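Local coordinates for putative outer membrane protein (LpxR) (Salmonella typhimurium, PDB 3FID), which is an outer membrane enzyme that modifies lipopolysaccharide by deacylating its lipid A part, at residues 38-52 with 202-214. Residues are numbered along the deposited sequence; the frame is centred on the assembly and turned at random.
Sequences FLGYSHDLTDASQLS and LSRRGLIHTQKEG. With ZN (zinc ion), chain D; ZN (zinc ion), chain C.
Q50 links the hairpin 38-52 to the loop 202-214 through both ends of its amide. Its NE2 donates to I208 O at 3.1 Å (N-H...O 156°), while OE1 accepts from R204 NH2 at 3.0 Å, the donor lying in the carbonyl plane and the guanidinium turned 62° from the amide. Two hydrogen bonds thus fix the amide's rotation. R204 NH2 has a second partner in D196, a salt bridge that should help position the guanidinium for Q50.

H209 runs past Q50 in the opposite direction, with Q50 CG over one face of the imidazole, toward its rim. Because H209 CG stands anti to the backbone N (chi1 -176°), the ring extends to the hairpin's turn, where NE2 donates to D47 O at 3.3 Å, from above the carbonyl plane. A water bridges H209 NE2 to T46 O as well, though the side chain's strongest polar partner, R98, lies outside the two segments.

Further along, R205 CB makes a CH-pi contact over the face of the F38 ring, 3.7 Å from its centroid, and the arginine then bends at chi3 so that its guanidinium passes F38 CB before reaching a salt bridge with D58. At the ring's edge L207 CD1 lies 3.8 Å from F38 CZ, and the other methyl, CD2, packs on G40. R205 O, buried here, has no polar partner in the model.

A type I' turn, R204 to L207, brings R205 and L207 to F38. The whole is a loop folded into the interior of an antiparallel outer-membrane beta-barrel, packed on the wall formed by strands 33-44 and 49-60, whose outward-pointing Y41 and H43 bind zinc together with S1.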
loop_
_atom_site.group_PDB
_atom_site.type_symbol
_atom_site.label_atom_id
_atom_site.label_comp_id
_atom_site.label_asym_id
_atom_site.label_seq_id
_atom_site.Cartn_x
_atom_site.Cartn_y
_atom_site.Cartn_z
ATOM N N PHE A 38 7.308 2.948 5.776
ATOM C CA PHE A 38 6.340 2.497 6.780
ATOM C C PHE A 38 7.123 1.787 7.887
ATOM O O PHE A 38 8.013 0.987 7.608
ATOM C CB PHE A 38 5.311 1.542 6.097
ATOM C CG PHE A 38 4.395 0.798 7.048
ATOM C CD1 PHE A 38 4.853 -0.319 7.731
ATOM C CD2 PHE A 38 3.047 1.165 7.185
ATOM C CE1 PHE A 38 4.019 -1.041 8.600
ATOM C CE2 PHE A 38 2.173 0.447 8.052
ATOM C CZ PHE A 38 2.684 -0.666 8.771
ATOM N N LEU A 39 6.793 2.109 9.132
ATOM C CA LEU A 39 7.343 1.422 10.303
ATOM C C LEU A 39 6.150 1.056 11.154
ATOM O O LEU A 39 5.260 1.893 11.406
ATOM C CB LEU A 39 8.331 2.341 11.042
ATOM C CG LEU A 39 9.105 1.847 12.274
ATOM C CD1 LEU A 39 9.948 0.595 12.008
ATOM C CD2 LEU A 39 10.000 2.967 12.833
ATOM N N GLY A 40 6.071 -0.209 11.550
ATOM C CA GLY A 40 4.891 -0.662 12.279
ATOM C C GLY A 40 5.229 -1.680 13.363
ATOM O O GLY A 40 6.259 -2.337 13.315
ATOM N N TYR A 41 4.344 -1.773 14.351
ATOM C CA TYR A 41 4.481 -2.754 15.424
ATOM C C TYR A 41 3.133 -3.400 15.660
ATOM O O TYR A 41 2.133 -2.693 15.760
ATOM C CB TYR A 41 4.952 -2.085 16.722
ATOM C CG TYR A 41 5.000 -3.059 17.893
ATOM C CD1 TYR A 41 4.090 -2.962 18.961
ATOM C CD2 TYR A 41 5.935 -4.089 17.902
ATOM C CE1 TYR A 41 4.145 -3.871 20.014
ATOM C CE2 TYR A 41 5.981 -5.002 18.923
ATOM C CZ TYR A 41 5.100 -4.880 19.981
ATOM O OH TYR A 41 5.222 -5.792 20.992
ATOM N N SER A 42 3.127 -4.738 15.742
ATOM C CA SER A 42 1.939 -5.520 16.013
ATOM C C SER A 42 2.138 -6.295 17.302
ATOM O O SER A 42 3.136 -6.956 17.471
ATOM C CB SER A 42 1.710 -6.524 14.888
ATOM O OG SER A 42 0.833 -5.977 13.920
ATOM N N HIS A 43 1.185 -6.199 18.213
ATOM C CA HIS A 43 1.276 -6.962 19.454
ATOM C C HIS A 43 0.122 -7.962 19.527
ATOM O O HIS A 43 -1.002 -7.588 19.313
ATOM C CB HIS A 43 1.241 -6.010 20.651
ATOM C CG HIS A 43 1.317 -6.704 21.975
ATOM N ND1 HIS A 43 2.417 -7.427 22.370
ATOM C CD2 HIS A 43 0.416 -6.810 22.979
ATOM C CE1 HIS A 43 2.199 -7.941 23.569
ATOM N NE2 HIS A 43 0.994 -7.570 23.963
ATOM N N ASP A 44 0.421 -9.231 19.813
ATOM C CA ASP A 44 -0.630 -10.233 20.001
ATOM C C ASP A 44 -1.227 -10.114 21.387
ATOM O O ASP A 44 -0.549 -10.354 22.380
ATOM C CB ASP A 44 -0.126 -11.670 19.748
ATOM C CG ASP A 44 1.189 -11.989 20.464
ATOM O OD1 ASP A 44 2.005 -11.067 20.717
ATOM O OD2 ASP A 44 1.425 -13.196 20.765
ATOM N N LEU A 45 -2.489 -9.712 21.457
ATOM C CA LEU A 45 -3.217 -9.718 22.724
ATOM C C LEU A 45 -3.636 -11.140 23.121
ATOM O O LEU A 45 -3.628 -11.493 24.298
ATOM C CB LEU A 45 -4.393 -8.750 22.696
ATOM C CG LEU A 45 -3.941 -7.295 22.896
ATOM C CD1 LEU A 45 -3.726 -6.652 21.560
ATOM C CD2 LEU A 45 -4.982 -6.508 23.681
ATOM N N THR A 46 -3.969 -11.945 22.115
ATOM C CA THR A 46 -4.210 -13.365 22.255
ATOM C C THR A 46 -3.594 -14.019 21.027
ATOM O O THR A 46 -3.025 -13.325 20.172
ATOM C CB THR A 46 -5.718 -13.708 22.289
ATOM O OG1 THR A 46 -6.300 -13.493 20.994
ATOM C CG2 THR A 46 -6.462 -12.868 23.316
ATOM N N ASP A 47 -3.682 -15.343 20.936
ATOM C CA ASP A 47 -3.241 -16.050 19.727
ATOM C C ASP A 47 -4.087 -15.628 18.530
ATOM O O ASP A 47 -3.628 -15.705 17.398
ATOM C CB ASP A 47 -3.321 -17.574 19.910
ATOM C CG ASP A 47 -2.150 -18.132 20.729
ATOM O OD1 ASP A 47 -2.142 -19.352 21.004
ATOM O OD2 ASP A 47 -1.247 -17.351 21.111
ATOM N N ALA A 48 -5.311 -15.175 18.785
ATOM C CA ALA A 48 -6.236 -14.826 17.697
ATOM C C ALA A 48 -6.227 -13.344 17.254
ATOM O O ALA A 48 -6.706 -13.031 16.166
ATOM C CB ALA A 48 -7.633 -15.250 18.057
ATOM N N SER A 49 -5.690 -12.457 18.101
ATOM C CA SER A 49 -5.927 -11.021 17.977
ATOM C C SER A 49 -4.684 -10.157 18.157
ATOM O O SER A 49 -3.930 -10.329 19.127
ATOM C CB SER A 49 -6.961 -10.585 19.002
ATOM O OG SER A 49 -8.250 -11.098 18.711
ATOM N N GLN A 50 -4.521 -9.183 17.255
ATOM C CA GLN A 50 -3.431 -8.215 17.335
ATOM C C GLN A 50 -3.931 -6.792 17.398
ATOM O O GLN A 50 -5.010 -6.458 16.872
ATOM C CB GLN A 50 -2.533 -8.276 16.105
ATOM C CG GLN A 50 -1.795 -9.538 15.883
ATOM C CD GLN A 50 -0.822 -9.412 14.716
ATOM O OE1 GLN A 50 -1.168 -8.905 13.628
ATOM N NE2 GLN A 50 0.395 -9.865 14.939
ATOM N N LEU A 51 -3.125 -5.961 18.053
ATOM C CA LEU A 51 -3.237 -4.524 17.984
ATOM C C LEU A 51 -1.960 -3.992 17.348
ATOM O O LEU A 51 -0.868 -4.284 17.839
ATOM C CB LEU A 51 -3.381 -3.936 19.389
ATOM C CG LEU A 51 -3.634 -2.434 19.497
ATOM C CD1 LEU A 51 -4.945 -1.927 18.826
ATOM C CD2 LEU A 51 -3.567 -2.038 20.966
ATOM N N SER A 52 -2.108 -3.168 16.299
ATOM C CA SER A 52 -0.963 -2.628 15.565
ATOM C C SER A 52 -0.882 -1.110 15.612
ATOM O O SER A 52 -1.905 -0.438 15.618
ATOM C CB SER A 52 -1.046 -3.039 14.099
ATOM O OG SER A 52 -1.028 -4.438 14.005
ATOM N N LEU A 202 -5.525 -1.022 3.271
ATOM C CA LEU A 202 -5.612 -2.152 4.188
ATOM C C LEU A 202 -4.406 -3.101 4.002
ATOM O O LEU A 202 -4.331 -4.148 4.634
ATOM C CB LEU A 202 -6.955 -2.912 4.012
ATOM C CG LEU A 202 -8.279 -2.458 4.663
ATOM C CD1 LEU A 202 -8.266 -2.550 6.203
ATOM C CD2 LEU A 202 -8.695 -1.045 4.181
ATOM N N SER A 203 -3.434 -2.714 3.178
ATOM C CA SER A 203 -2.276 -3.564 2.970
ATOM C C SER A 203 -1.450 -3.646 4.271
ATOM O O SER A 203 -1.398 -2.694 5.066
ATOM C CB SER A 203 -1.482 -3.105 1.735
ATOM O OG SER A 203 -0.623 -2.023 2.023
ATOM N N ARG A 204 -0.863 -4.804 4.530
ATOM C CA ARG A 204 -0.277 -5.008 5.850
ATOM C C ARG A 204 1.144 -4.433 5.925
ATOM O O ARG A 204 1.650 -4.192 7.023
ATOM C CB ARG A 204 -0.393 -6.465 6.282
ATOM C CG ARG A 204 -1.870 -6.881 6.647
ATOM C CD ARG A 204 -2.131 -6.598 8.130
ATOM N NE ARG A 204 -1.470 -7.641 8.903
ATOM C CZ ARG A 204 -1.116 -7.554 10.175
ATOM N NH1 ARG A 204 -1.327 -6.437 10.872
ATOM N NH2 ARG A 204 -0.516 -8.579 10.734
ATOM N N ARG A 205 1.748 -4.183 4.760
ATOM C CA ARG A 205 3.031 -3.449 4.654
ATOM C C ARG A 205 4.090 -3.986 5.623
ATOM O O ARG A 205 4.748 -3.225 6.341
ATOM C CB ARG A 205 2.810 -1.933 4.861
ATOM C CG ARG A 205 1.779 -1.350 3.868
ATOM C CD ARG A 205 1.614 0.158 4.007
ATOM N NE ARG A 205 2.782 0.925 3.546
ATOM C CZ ARG A 205 2.760 2.246 3.339
ATOM N NH1 ARG A 205 1.637 2.922 3.550
ATOM N NH2 ARG A 205 3.844 2.897 2.892
ATOM N N GLY A 206 4.257 -5.302 5.638
ATOM C CA GLY A 206 5.280 -5.908 6.490
ATOM C C GLY A 206 4.792 -6.528 7.793
ATOM O O GLY A 206 5.440 -7.417 8.320
ATOM N N LEU A 207 3.672 -6.062 8.328
ATOM C CA LEU A 207 3.178 -6.655 9.554
ATOM C C LEU A 207 2.732 -8.093 9.304
ATOM O O LEU A 207 2.186 -8.411 8.248
ATOM C CB LEU A 207 2.069 -5.821 10.169
ATOM C CG LEU A 207 2.518 -4.408 10.555
ATOM C CD1 LEU A 207 1.300 -3.543 10.817
ATOM C CD2 LEU A 207 3.506 -4.450 11.758
ATOM N N ILE A 208 3.000 -8.951 10.279
ATOM C CA ILE A 208 2.712 -10.393 10.160
ATOM C C ILE A 208 1.895 -10.845 11.371
ATOM O O ILE A 208 2.234 -10.513 12.503
ATOM C CB ILE A 208 4.040 -11.219 10.049
ATOM C CG1 ILE A 208 4.713 -10.944 8.683
ATOM C CG2 ILE A 208 3.785 -12.743 10.250
ATOM C CD1 ILE A 208 6.167 -11.490 8.555
ATOM N N HIS A 209 0.829 -11.601 11.128
ATOM C CA HIS A 209 0.103 -12.274 12.211
ATOM C C HIS A 209 0.376 -13.752 12.014
ATOM O O HIS A 209 -0.083 -14.338 11.039
ATOM C CB HIS A 209 -1.401 -12.000 12.101
ATOM C CG HIS A 209 -2.209 -12.579 13.226
ATOM N ND1 HIS A 209 -3.571 -12.759 13.143
ATOM C CD2 HIS A 209 -1.844 -13.029 14.451
ATOM C CE1 HIS A 209 -4.017 -13.278 14.275
ATOM N NE2 HIS A 209 -2.987 -13.472 15.079
ATOM N N THR A 210 1.164 -14.349 12.895
ATOM C CA THR A 210 1.504 -15.758 12.722
ATOM C C THR A 210 1.555 -16.513 14.029
ATOM O O THR A 210 1.870 -15.943 15.068
ATOM C CB THR A 210 2.848 -15.956 11.980
ATOM O OG1 THR A 210 3.005 -17.350 11.662
ATOM C CG2 THR A 210 4.042 -15.481 12.823
ATOM N N GLN A 211 1.253 -17.809 13.952
ATOM C CA GLN A 211 1.454 -18.726 15.079
ATOM C C GLN A 211 2.882 -19.318 15.043
ATOM O O GLN A 211 3.470 -19.623 16.081
ATOM C CB GLN A 211 0.374 -19.821 15.079
ATOM C CG GLN A 211 -1.087 -19.292 15.344
ATOM C CD GLN A 211 -2.135 -20.418 15.609
ATOM O OE1 GLN A 211 -2.194 -21.437 14.891
ATOM N NE2 GLN A 211 -2.972 -20.220 16.645
ATOM N N LYS A 212 3.458 -19.373 13.846
ATOM C CA LYS A 212 4.646 -20.180 13.533
ATOM C C LYS A 212 5.971 -19.710 14.150
ATOM O O LYS A 212 6.282 -18.525 14.163
ATOM C CB LYS A 212 4.767 -20.309 11.998
ATOM C CG LYS A 212 5.769 -21.339 11.472
ATOM C CD LYS A 212 5.398 -22.782 11.800
ATOM C CE LYS A 212 6.299 -23.779 11.032
ATOM N NZ LYS A 212 7.777 -23.593 11.261
ATOM N N GLU A 213 6.742 -20.664 14.669
ATOM C CA GLU A 213 8.129 -20.434 15.057
ATOM C C GLU A 213 9.035 -21.214 14.122
ATOM O O GLU A 213 8.631 -22.239 13.578
ATOM C CB GLU A 213 8.376 -20.884 16.498
ATOM C CG GLU A 213 7.433 -20.248 17.515
ATOM C CD GLU A 213 7.861 -20.492 18.957
ATOM O OE1 GLU A 213 8.727 -21.367 19.203
ATOM O OE2 GLU A 213 7.322 -19.796 19.844
ATOM N N GLY A 214 10.266 -20.750 13.958
ATOM C CA GLY A 214 11.191 -21.355 13.010
ATOM C C GLY A 214 10.956 -20.850 11.596
ATOM O O GLY A 214 10.818 -19.645 11.378
HETATM ZN ZN ZN D . 4.268 -7.823 21.476
HETATM ZN ZN ZN C . 4.109 -11.141 20.484
HETATM O O HOH W 1 -1.877 -13.429 17.652
#